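Local coordinates for protein transcriptional regulator AcuR (Rhodobacter sphaeroides 2.4.1, PDB 3BRU) that represses transcription of its own operon as a TetR-family DNA-binding regulator, probably by binding two operator sequences in the promoter, at residues L30-L35 against Y68-N73; R109-M114 against I187-A192; Q161-A166 against D179-A184. One frame throughout, in Å; residues are numbered along the deposited sequence.

Interaction 1: residues L30-L35 against Y68-N73; sequences LAHQSL and YHYFRN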
loop_
_atom_site.group_PDB
_atom_site.type_symbol
_atom_site.label_atom_id
_atom_site.label_comp_id
_atom_site.label_asym_id
_atom_site.label_seq_id
_atom_site.Cartn_x
_atom_site.Cartn_y
_atom_site.Cartn_z
ATOM N N LEU A 30 -13.934 16.163 27.380
ATOM C CA LEU A 30 -12.929 15.691 26.424
ATOM C C LEU A 30 -13.330 14.404 25.646
ATOM O O LEU A 30 -12.512 13.861 24.931
ATOM C CB LEU A 30 -11.558 15.518 27.125
ATOM C CG LEU A 30 -10.721 16.749 27.560
ATOM C CD1 LEU A 30 -9.555 16.367 28.460
ATOM C CD2 LEU A 30 -10.199 17.551 26.374
ATOM N N ALA A 31 -14.574 13.929 25.792
ATOM C CA ALA A 31 -14.960 12.599 25.284
ATOM C C ALA A 31 -14.777 12.439 23.765
ATOM O O ALA A 31 -14.199 11.419 23.331
ATOM C CB ALA A 31 -16.367 12.195 25.719
ATOM N N HIS A 32 -15.254 13.415 22.974
ATOM C CA HIS A 32 -15.074 13.402 21.532
ATOM C C HIS A 32 -13.606 13.426 21.090
ATOM O O HIS A 32 -13.211 12.584 20.257
ATOM C CB HIS A 32 -15.780 14.571 20.897
ATOM C CG HIS A 32 -15.817 14.519 19.401
ATOM N ND1 HIS A 32 -14.972 15.267 18.610
ATOM C CD2 HIS A 32 -16.603 13.816 18.550
ATOM C CE1 HIS A 32 -15.242 15.030 17.337
ATOM N NE2 HIS A 32 -16.232 14.160 17.275
ATOM N N GLN A 33 -12.789 14.368 21.598
ATOM C CA GLN A 33 -11.382 14.303 21.209
ATOM C C GLN A 33 -10.710 13.002 21.594
ATOM O O GLN A 33 -9.872 12.546 20.844
ATOM C CB GLN A 33 -10.517 15.542 21.508
ATOM C CG GLN A 33 -9.789 15.712 22.834
ATOM C CD GLN A 33 -8.622 14.774 23.177
ATOM O OE1 GLN A 33 -8.435 14.491 24.344
ATOM N NE2 GLN A 33 -7.836 14.334 22.211
ATOM N N SER A 34 -11.067 12.416 22.736
ATOM C CA SER A 34 -10.437 11.191 23.198
ATOM C C SER A 34 -10.744 10.067 22.219
ATOM O O SER A 34 -9.865 9.249 21.924
ATOM C CB SER A 34 -10.942 10.765 24.576
ATOM O OG SER A 34 -10.675 11.761 25.518
ATOM N N LEU A 35 -11.996 10.014 21.757
ATOM C CA LEU A 35 -12.470 8.994 20.814
ATOM C C LEU A 35 -11.717 9.115 19.495
ATOM O O LEU A 35 -11.139 8.129 19.027
ATOM C CB LEU A 35 -13.976 9.083 20.613
ATOM C CG LEU A 35 -14.785 8.571 21.812
ATOM C CD1 LEU A 35 -16.291 8.824 21.624
ATOM C CD2 LEU A 35 -14.499 7.089 22.192
ATOM N N TYR A 68 -21.903 6.352 21.606
ATOM C CA TYR A 68 -23.159 6.329 20.808
ATOM C C TYR A 68 -23.886 7.654 20.766
ATOM O O TYR A 68 -24.735 7.865 19.919
ATOM C CB TYR A 68 -24.072 5.129 21.137
ATOM C CG TYR A 68 -23.433 3.844 20.650
ATOM C CD1 TYR A 68 -23.250 3.605 19.278
ATOM C CD2 TYR A 68 -22.926 2.911 21.560
ATOM C CE1 TYR A 68 -22.616 2.452 18.830
ATOM C CE2 TYR A 68 -22.294 1.749 21.128
ATOM C CZ TYR A 68 -22.147 1.514 19.767
ATOM O OH TYR A 68 -21.521 0.346 19.359
ATOM N N HIS A 69 -23.498 8.566 21.646
ATOM C CA HIS A 69 -23.956 9.935 21.574
ATOM C C HIS A 69 -23.518 10.581 20.264
ATOM O O HIS A 69 -24.287 11.308 19.633
ATOM C CB HIS A 69 -23.384 10.729 22.748
ATOM C CG HIS A 69 -23.846 12.156 22.791
ATOM N ND1 HIS A 69 -25.145 12.508 23.103
ATOM C CD2 HIS A 69 -23.186 13.320 22.565
ATOM C CE1 HIS A 69 -25.262 13.827 23.080
ATOM N NE2 HIS A 69 -24.089 14.342 22.752
ATOM N N TYR A 70 -22.278 10.305 19.862
ATOM C CA TYR A 70 -21.647 10.945 18.739
ATOM C C TYR A 70 -21.717 10.119 17.466
ATOM O O TYR A 70 -21.796 10.679 16.385
ATOM C CB TYR A 70 -20.187 11.258 19.092
ATOM C CG TYR A 70 -20.028 12.376 20.116
ATOM C CD1 TYR A 70 -20.341 13.706 19.792
ATOM C CD2 TYR A 70 -19.579 12.110 21.412
ATOM C CE1 TYR A 70 -20.190 14.744 20.737
ATOM C CE2 TYR A 70 -19.449 13.125 22.360
ATOM C CZ TYR A 70 -19.743 14.441 22.013
ATOM O OH TYR A 70 -19.599 15.439 22.931
ATOM N N PHE A 71 -21.655 8.797 17.565
ATOM C CA PHE A 71 -21.503 7.973 16.350
ATOM C C PHE A 71 -22.551 6.902 16.366
ATOM O O PHE A 71 -22.868 6.385 17.440
ATOM C CB PHE A 71 -20.095 7.360 16.272
ATOM C CG PHE A 71 -18.985 8.383 16.441
ATOM C CD1 PHE A 71 -18.771 9.369 15.474
ATOM C CD2 PHE A 71 -18.190 8.381 17.588
ATOM C CE1 PHE A 71 -17.773 10.306 15.641
ATOM C CE2 PHE A 71 -17.191 9.314 17.755
ATOM C CZ PHE A 71 -16.972 10.271 16.782
ATOM N N ARG A 72 -23.152 6.589 15.221
ATOM C CA ARG A 72 -24.210 5.594 15.326
ATOM C C ARG A 72 -23.687 4.183 15.382
ATOM O O ARG A 72 -24.309 3.320 15.972
ATOM C CB ARG A 72 -25.406 5.765 14.378
ATOM C CG ARG A 72 -25.191 6.416 13.077
ATOM C CD ARG A 72 -26.475 6.157 12.267
ATOM N NE ARG A 72 -26.578 6.975 11.055
ATOM C CZ ARG A 72 -25.774 6.873 9.991
ATOM N NH1 ARG A 72 -24.765 5.995 9.968
ATOM N NH2 ARG A 72 -25.974 7.666 8.945
ATOM N N ASN A 73 -22.512 3.986 14.818
ATOM C CA ASN A 73 -21.836 2.690 14.793
ATOM C C ASN A 73 -20.366 2.878 14.403
ATOM O O ASN A 73 -19.927 4.006 14.102
ATOM C CB ASN A 73 -22.529 1.722 13.810
ATOM C CG ASN A 73 -22.894 2.379 12.463
ATOM O OD1 ASN A 73 -22.195 3.249 11.936
ATOM N ND2 ASN A 73 -24.009 1.965 11.915
HETATM O O HOH W 1 -17.023 15.654 24.040
#

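Interaction 2: residues R109-M114 against I187-A192; sequences RLFTRM and IGWEGA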
loop_
_atom_site.group_PDB
_atom_site.type_symbol
_atom_site.label_atom_id
_atom_site.label_comp_id
_atom_site.label_asym_id
_atom_site.label_seq_id
_atom_site.Cartn_x
_atom_site.Cartn_y
_atom_site.Cartn_z
ATOM N N ARG A 109 10.265 18.065 -0.987
ATOM C CA ARG A 109 11.290 17.412 -0.161
ATOM C C ARG A 109 11.091 17.711 1.321
ATOM O O ARG A 109 11.300 16.832 2.141
ATOM C CB ARG A 109 12.691 17.825 -0.599
ATOM C CG ARG A 109 13.052 17.263 -1.982
ATOM C CD ARG A 109 14.515 17.573 -2.398
ATOM N NE ARG A 109 14.602 18.619 -3.436
ATOM C CZ ARG A 109 14.994 19.888 -3.243
ATOM N NH1 ARG A 109 15.033 20.737 -4.273
ATOM N NH2 ARG A 109 15.346 20.332 -2.026
ATOM N N LEU A 110 10.656 18.935 1.655
ATOM C CA LEU A 110 10.298 19.269 3.038
ATOM C C LEU A 110 9.149 18.402 3.580
ATOM O O LEU A 110 9.252 17.870 4.666
ATOM C CB LEU A 110 9.999 20.766 3.208
ATOM C CG LEU A 110 9.575 21.192 4.623
ATOM C CD1 LEU A 110 10.711 21.040 5.692
ATOM C CD2 LEU A 110 9.092 22.598 4.598
ATOM N N PHE A 111 8.076 18.250 2.807
ATOM C CA PHE A 111 6.957 17.398 3.187
ATOM C C PHE A 111 7.371 15.967 3.521
ATOM O O PHE A 111 6.968 15.422 4.558
ATOM C CB PHE A 111 5.848 17.386 2.126
ATOM C CG PHE A 111 4.962 16.169 2.231
ATOM C CD1 PHE A 111 4.009 16.077 3.232
ATOM C CD2 PHE A 111 5.132 15.089 1.365
ATOM C CE1 PHE A 111 3.232 14.943 3.361
ATOM C CE2 PHE A 111 4.364 13.957 1.479
ATOM C CZ PHE A 111 3.413 13.873 2.471
ATOM N N THR A 112 8.161 15.357 2.654
ATOM C CA THR A 112 8.627 13.969 2.869
ATOM C C THR A 112 9.592 13.813 4.046
ATOM O O THR A 112 9.621 12.779 4.709
ATOM C CB THR A 112 9.243 13.321 1.594
ATOM O OG1 THR A 112 10.411 14.040 1.207
ATOM C CG2 THR A 112 8.248 13.310 0.466
ATOM N N ARG A 113 10.352 14.861 4.301
ATOM C CA ARG A 113 11.233 14.953 5.442
ATOM C C ARG A 113 10.448 15.012 6.768
ATOM O O ARG A 113 10.730 14.255 7.698
ATOM C CB ARG A 113 12.137 16.161 5.231
ATOM C CG ARG A 113 13.251 16.333 6.235
ATOM C CD ARG A 113 14.427 17.076 5.584
ATOM N NE ARG A 113 15.643 17.149 6.408
ATOM C CZ ARG A 113 15.968 16.357 7.445
ATOM N NH1 ARG A 113 17.111 16.585 8.106
ATOM N NH2 ARG A 113 15.173 15.357 7.847
HETATM N N MSE A 114 9.465 15.906 6.818
HETATM C CA MSE A 114 8.481 16.049 7.895
HETATM C C MSE A 114 7.642 14.821 8.191
HETATM O O MSE A 114 7.454 14.465 9.358
HETATM C CB MSE A 114 7.522 17.195 7.581
HETATM C CG MSE A 114 8.186 18.550 7.624
HETATM SE SE MSE A 114 6.967 20.079 7.545
HETATM C CE MSE A 114 5.754 19.475 6.150
ATOM N N ILE A 187 0.731 7.389 -5.460
ATOM C CA ILE A 187 0.802 5.917 -5.592
ATOM C C ILE A 187 2.098 5.404 -4.909
ATOM O O ILE A 187 2.063 4.512 -4.070
ATOM C CB ILE A 187 0.806 5.432 -7.088
ATOM C CG1 ILE A 187 -0.548 5.632 -7.792
ATOM C CG2 ILE A 187 1.339 3.981 -7.192
ATOM C CD1 ILE A 187 -0.498 5.404 -9.317
ATOM N N GLY A 188 3.232 5.984 -5.268
ATOM C CA GLY A 188 4.513 5.501 -4.770
ATOM C C GLY A 188 4.767 5.783 -3.309
ATOM O O GLY A 188 5.300 4.922 -2.582
ATOM N N TRP A 189 4.369 6.978 -2.869
ATOM C CA TRP A 189 4.534 7.383 -1.452
ATOM C C TRP A 189 3.734 6.555 -0.450
ATOM O O TRP A 189 4.196 6.247 0.606
ATOM C CB TRP A 189 4.208 8.861 -1.313
ATOM C CG TRP A 189 4.363 9.408 0.037
ATOM C CD1 TRP A 189 3.369 9.859 0.840
ATOM C CD2 TRP A 189 5.582 9.575 0.762
ATOM N NE1 TRP A 189 3.889 10.320 2.032
ATOM C CE2 TRP A 189 5.249 10.147 2.012
ATOM C CE3 TRP A 189 6.927 9.267 0.494
ATOM C CZ2 TRP A 189 6.220 10.449 2.990
ATOM C CZ3 TRP A 189 7.894 9.567 1.467
ATOM C CH2 TRP A 189 7.529 10.149 2.699
ATOM N N GLU A 190 2.512 6.196 -0.800
ATOM C CA GLU A 190 1.730 5.278 0.031
ATOM C C GLU A 190 2.368 3.875 0.126
ATOM O O GLU A 190 2.258 3.206 1.172
ATOM C CB GLU A 190 0.279 5.186 -0.473
ATOM C CG GLU A 190 -0.586 6.403 -0.183
ATOM C CD GLU A 190 -0.861 6.643 1.323
ATOM O OE1 GLU A 190 -0.761 5.694 2.156
ATOM O OE2 GLU A 190 -1.170 7.802 1.685
ATOM N N GLY A 191 3.030 3.440 -0.952
ATOM C CA GLY A 191 3.691 2.140 -0.982
ATOM C C GLY A 191 4.995 2.166 -0.221
ATOM O O GLY A 191 5.406 1.147 0.359
ATOM N N ALA A 192 5.677 3.323 -0.249
ATOM C CA ALA A 192 6.876 3.558 0.581
ATOM C C ALA A 192 6.522 3.541 2.092
ATOM O O ALA A 192 7.219 2.924 2.890
ATOM C CB ALA A 192 7.564 4.857 0.179
#

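Interaction 3: residues Q161-A166 against D179-A184; sequences QLFREA and DALAEA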
loop_
_atom_site.group_PDB
_atom_site.type_symbol
_atom_site.label_atom_id
_atom_site.label_comp_id
_atom_site.label_asym_id
_atom_site.label_seq_id
_atom_site.Cartn_x
_atom_site.Cartn_y
_atom_site.Cartn_z
ATOM N N GLN A 161 -0.610 21.053 -8.607
ATOM C CA GLN A 161 -0.468 22.512 -8.582
ATOM C C GLN A 161 0.985 22.881 -8.231
ATOM O O GLN A 161 1.570 23.737 -8.870
ATOM C CB GLN A 161 -1.461 23.133 -7.621
ATOM C CG GLN A 161 -1.448 24.652 -7.588
ATOM C CD GLN A 161 -2.022 25.205 -6.271
ATOM O OE1 GLN A 161 -2.601 24.458 -5.453
ATOM N NE2 GLN A 161 -1.859 26.516 -6.055
ATOM N N LEU A 162 1.571 22.171 -7.260
ATOM C CA LEU A 162 2.985 22.303 -6.924
ATOM C C LEU A 162 3.867 22.071 -8.148
ATOM O O LEU A 162 4.760 22.894 -8.440
ATOM C CB LEU A 162 3.365 21.321 -5.818
ATOM C CG LEU A 162 4.750 21.484 -5.190
ATOM C CD1 LEU A 162 5.001 22.958 -4.905
ATOM C CD2 LEU A 162 4.861 20.698 -3.877
ATOM N N PHE A 163 3.600 20.957 -8.849
ATOM C CA PHE A 163 4.296 20.618 -10.087
ATOM C C PHE A 163 4.097 21.656 -11.209
ATOM O O PHE A 163 5.033 21.898 -11.955
ATOM C CB PHE A 163 3.970 19.193 -10.594
ATOM C CG PHE A 163 4.433 18.081 -9.677
ATOM C CD1 PHE A 163 5.601 18.200 -8.921
ATOM C CD2 PHE A 163 3.715 16.886 -9.585
ATOM C CE1 PHE A 163 6.019 17.148 -8.056
ATOM C CE2 PHE A 163 4.139 15.841 -8.749
ATOM C CZ PHE A 163 5.290 15.972 -7.977
ATOM N N ARG A 164 2.904 22.241 -11.357
ATOM C CA ARG A 164 2.722 23.335 -12.328
ATOM C C ARG A 164 3.584 24.542 -11.994
ATOM O O ARG A 164 4.123 25.176 -12.885
ATOM C CB ARG A 164 1.266 23.766 -12.459
ATOM C CG ARG A 164 0.484 22.909 -13.394
ATOM C CD ARG A 164 -0.892 23.499 -13.739
ATOM N NE ARG A 164 -1.729 23.561 -12.540
ATOM C CZ ARG A 164 -2.427 22.543 -12.037
ATOM N NH1 ARG A 164 -2.435 21.353 -12.667
ATOM N NH2 ARG A 164 -3.111 22.734 -10.905
ATOM N N GLU A 165 3.723 24.861 -10.713
ATOM C CA GLU A 165 4.640 25.920 -10.299
ATOM C C GLU A 165 6.111 25.558 -10.508
ATOM O O GLU A 165 6.921 26.432 -10.824
ATOM C CB GLU A 165 4.393 26.299 -8.852
ATOM C CG GLU A 165 2.996 26.808 -8.628
ATOM C CD GLU A 165 2.590 26.821 -7.152
ATOM O OE1 GLU A 165 3.467 26.567 -6.275
ATOM O OE2 GLU A 165 1.388 27.095 -6.868
ATOM N N ALA A 166 6.462 24.278 -10.321
ATOM C CA ALA A 166 7.804 23.790 -10.658
ATOM C C ALA A 166 8.092 23.928 -12.155
ATOM O O ALA A 166 9.223 24.234 -12.516
ATOM C CB ALA A 166 8.025 22.367 -10.188
ATOM N N ASP A 179 -0.267 16.422 -13.605
ATOM C CA ASP A 179 -1.288 15.567 -12.983
ATOM C C ASP A 179 -0.869 14.096 -12.873
ATOM O O ASP A 179 -1.165 13.441 -11.859
ATOM C CB ASP A 179 -2.598 15.645 -13.750
ATOM C CG ASP A 179 -3.249 16.992 -13.636
ATOM O OD1 ASP A 179 -3.520 17.427 -12.477
ATOM O OD2 ASP A 179 -3.498 17.603 -14.711
ATOM N N ALA A 180 -0.228 13.586 -13.933
ATOM C CA ALA A 180 0.269 12.196 -13.994
ATOM C C ALA A 180 1.392 11.972 -12.986
ATOM O O ALA A 180 1.458 10.963 -12.266
ATOM C CB ALA A 180 0.745 11.838 -15.439
ATOM N N LEU A 181 2.263 12.954 -12.911
ATOM C CA LEU A 181 3.350 12.900 -11.944
ATOM C C LEU A 181 2.830 12.980 -10.482
ATOM O O LEU A 181 3.274 12.216 -9.609
ATOM C CB LEU A 181 4.343 13.999 -12.268
ATOM C CG LEU A 181 5.759 13.691 -11.805
ATOM C CD1 LEU A 181 6.276 12.437 -12.473
ATOM C CD2 LEU A 181 6.625 14.906 -12.092
ATOM N N ALA A 182 1.836 13.834 -10.243
ATOM C CA ALA A 182 1.208 13.937 -8.917
ATOM C C ALA A 182 0.571 12.608 -8.508
ATOM O O ALA A 182 0.641 12.227 -7.349
ATOM C CB ALA A 182 0.171 15.064 -8.883
ATOM N N GLU A 183 -0.070 11.921 -9.472
ATOM C CA GLU A 183 -0.689 10.669 -9.203
ATOM C C GLU A 183 0.387 9.623 -8.958
ATOM O O GLU A 183 0.276 8.841 -8.013
ATOM C CB GLU A 183 -1.632 10.233 -10.332
ATOM C CG GLU A 183 -2.381 8.953 -9.944
ATOM C CD GLU A 183 -3.315 8.431 -11.015
ATOM O OE1 GLU A 183 -3.253 8.936 -12.162
ATOM O OE2 GLU A 183 -4.099 7.498 -10.715
ATOM N N ALA A 184 1.416 9.588 -9.801
ATOM C CA ALA A 184 2.503 8.647 -9.559
ATOM C C ALA A 184 3.194 8.899 -8.212
ATOM O O ALA A 184 3.463 7.933 -7.516
ATOM C CB ALA A 184 3.501 8.635 -10.688
#

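Interaction 1: residues L30-L35 against Y68-N73
The first turn of helix 31-45 meets the C-terminal end of helix 64-70 with the CA atoms of His32 and Tyr70 7.6 Å apart, close enough for side chains to touch while no direct hydrogen bond joins the segments. His32 turns an edge of its imidazole to one face of the Tyr70 ring in a T-shaped pair, the planes at 59°, and its leading atom CD2 lies 3.9 Å from Tyr70 CD1, toward the rim of that face. CG anti to the backbone N (chi1 -171°) brings the imidazole to Tyr70 and Phe71. His32 CB lies over the Tyr70 face as well, 4.3 Å from the ring centroid in a CH-pi contact. The opposite face of Tyr70 is covered by CD2 of its neighbour His69. This junction belongs to the TetR-type DNA-binding domain, where the predicted helix-turn-helix, to which Tyr70 and Phe71 belong, packs against helix 31-45. Phe71, the first residue to depart from helical geometry, extends the aromatic cluster: its CZ is 4.0 Å from His32 CD2, the two rings meeting at their margins, neither lying over the other. Leu35 CD1 comes to the edge of the Phe71 ring, 4.0 Å from CE2, and Leu35 packs also on Ile56 and Leu57. One water spans the segments, accepting from His32 N at 3.0 Å and hydrogen-bonded to Tyr70 OH at 2.8 Å.

Interaction 2: residues R109-M114 against I187-A192
One face of the Trp189 indole receives both Phe111 and Thr112, the phenylalanine over the pyrrole part and the threonine over the benzene part. Phe111 makes an oblique aromatic contact, its plane at 58° to the five-membered ring. Its ring atoms CE2 and CZ do the touching, with CZ 3.6 Å from Trp189 NE1. Thr112 lays its methyl over the six-membered ring, CG2 standing 4.0 Å from the centroid and 18° off the normal, while its CB is 3.8 Å from Trp189 CH2. The threonine torsion (chi1 63°) places OG1 between the backbone N and the carbonyl carbon, where it donates to Arg109 O at 3.1 Å, and so leaves CG2 directed at the indole. Trp189 has CG anti to its backbone N, which carries the indole toward helix 104-120. The contact thus joins helices 104-120 and 178-199 in the core of the TetR-family C-terminal domain; Phe111 also packs on Leu92, Leu93 and Ala96 of helix 74-97, and Leu205 and Phe208 of helix 203-212 touch Trp189. OG1 is satisfied within its own helix and no hydrogen bond crosses between the segments, whose contact rests on CH-pi and van der Waals packing.

Interaction 3: residues Q161-A166 against D179-A184
Phe163 sets the edge of its ring against the backbone of helix 178-199, bringing CE2 to 3.4 Å from Ala182 N, which lies in the ring plane. The side chain has CG anti to its carbonyl carbon (chi1 -65°), and the ring reaches the turn at Leu181 and Ala182. In Leu181, CG is roughly anti to the backbone N and CD2 points on away from CA; the two torsions together set CD2 over the centre of one phenylalanine face, 4.3 Å from the centroid, as a CH-pi contact. Its CB reaches Phe163 CE2 at 4.0 Å. The methyl of Ala182 also meets the ring, its CB 4.0 Å from that same CE2, so the aromatic ring is held by a face contact from one residue and by contacts with the backbone and methyl of the next. Leu108 of helix 104-120 and Leu172 of the intervening loop pack on Phe163 as well.

Toward solvent, the Arg164 chain bends at chi3 (-64°) and brings its guanidinium toward Asp179. NH1 lies 4.1 Å from Asp179 OD1, which is near the guanidinium plane although the two flat groups are turned well away from parallel; this is too long for a salt bridge and is probably a modest electrostatic attraction. The helix axes approach to 9.2 Å at 129°, a steeply oblique crossing, nearer antiparallel than parallel. Helix 178-199 also meets the second subunit, Leu181 packing on Thr211 and Glu183 OE1 hydrogen-bonding Ser207 OG of that subunit, consistent with the dimer interface that C-terminal helices form in TetR-family regulators.

Overall arrangement
Interaction 1 belongs to the DNA-binding domain, whereas interactions 2 and 3 lie in the C-terminal domain on the other side of the chain's centre; the centres of interactions 1 and 2 are about 31 Å apart. Interactions 2 and 3 share helix 178-199, and 161-166/179-184 is nested within the loop that 109-114/187-192 closes. Both also approach the second subunit, which interaction 1 does not touch. Interaction 2 is buried, while interaction 3 couples a buried centre with an exposed pair of opposite charges too far apart for a salt bridge. Interaction 1 is only partly buried, and a water bridges its segments. Aromatic rings dominate all three, meeting other rings as well as aliphatic groups in the first two, and aliphatic groups and backbone in the third.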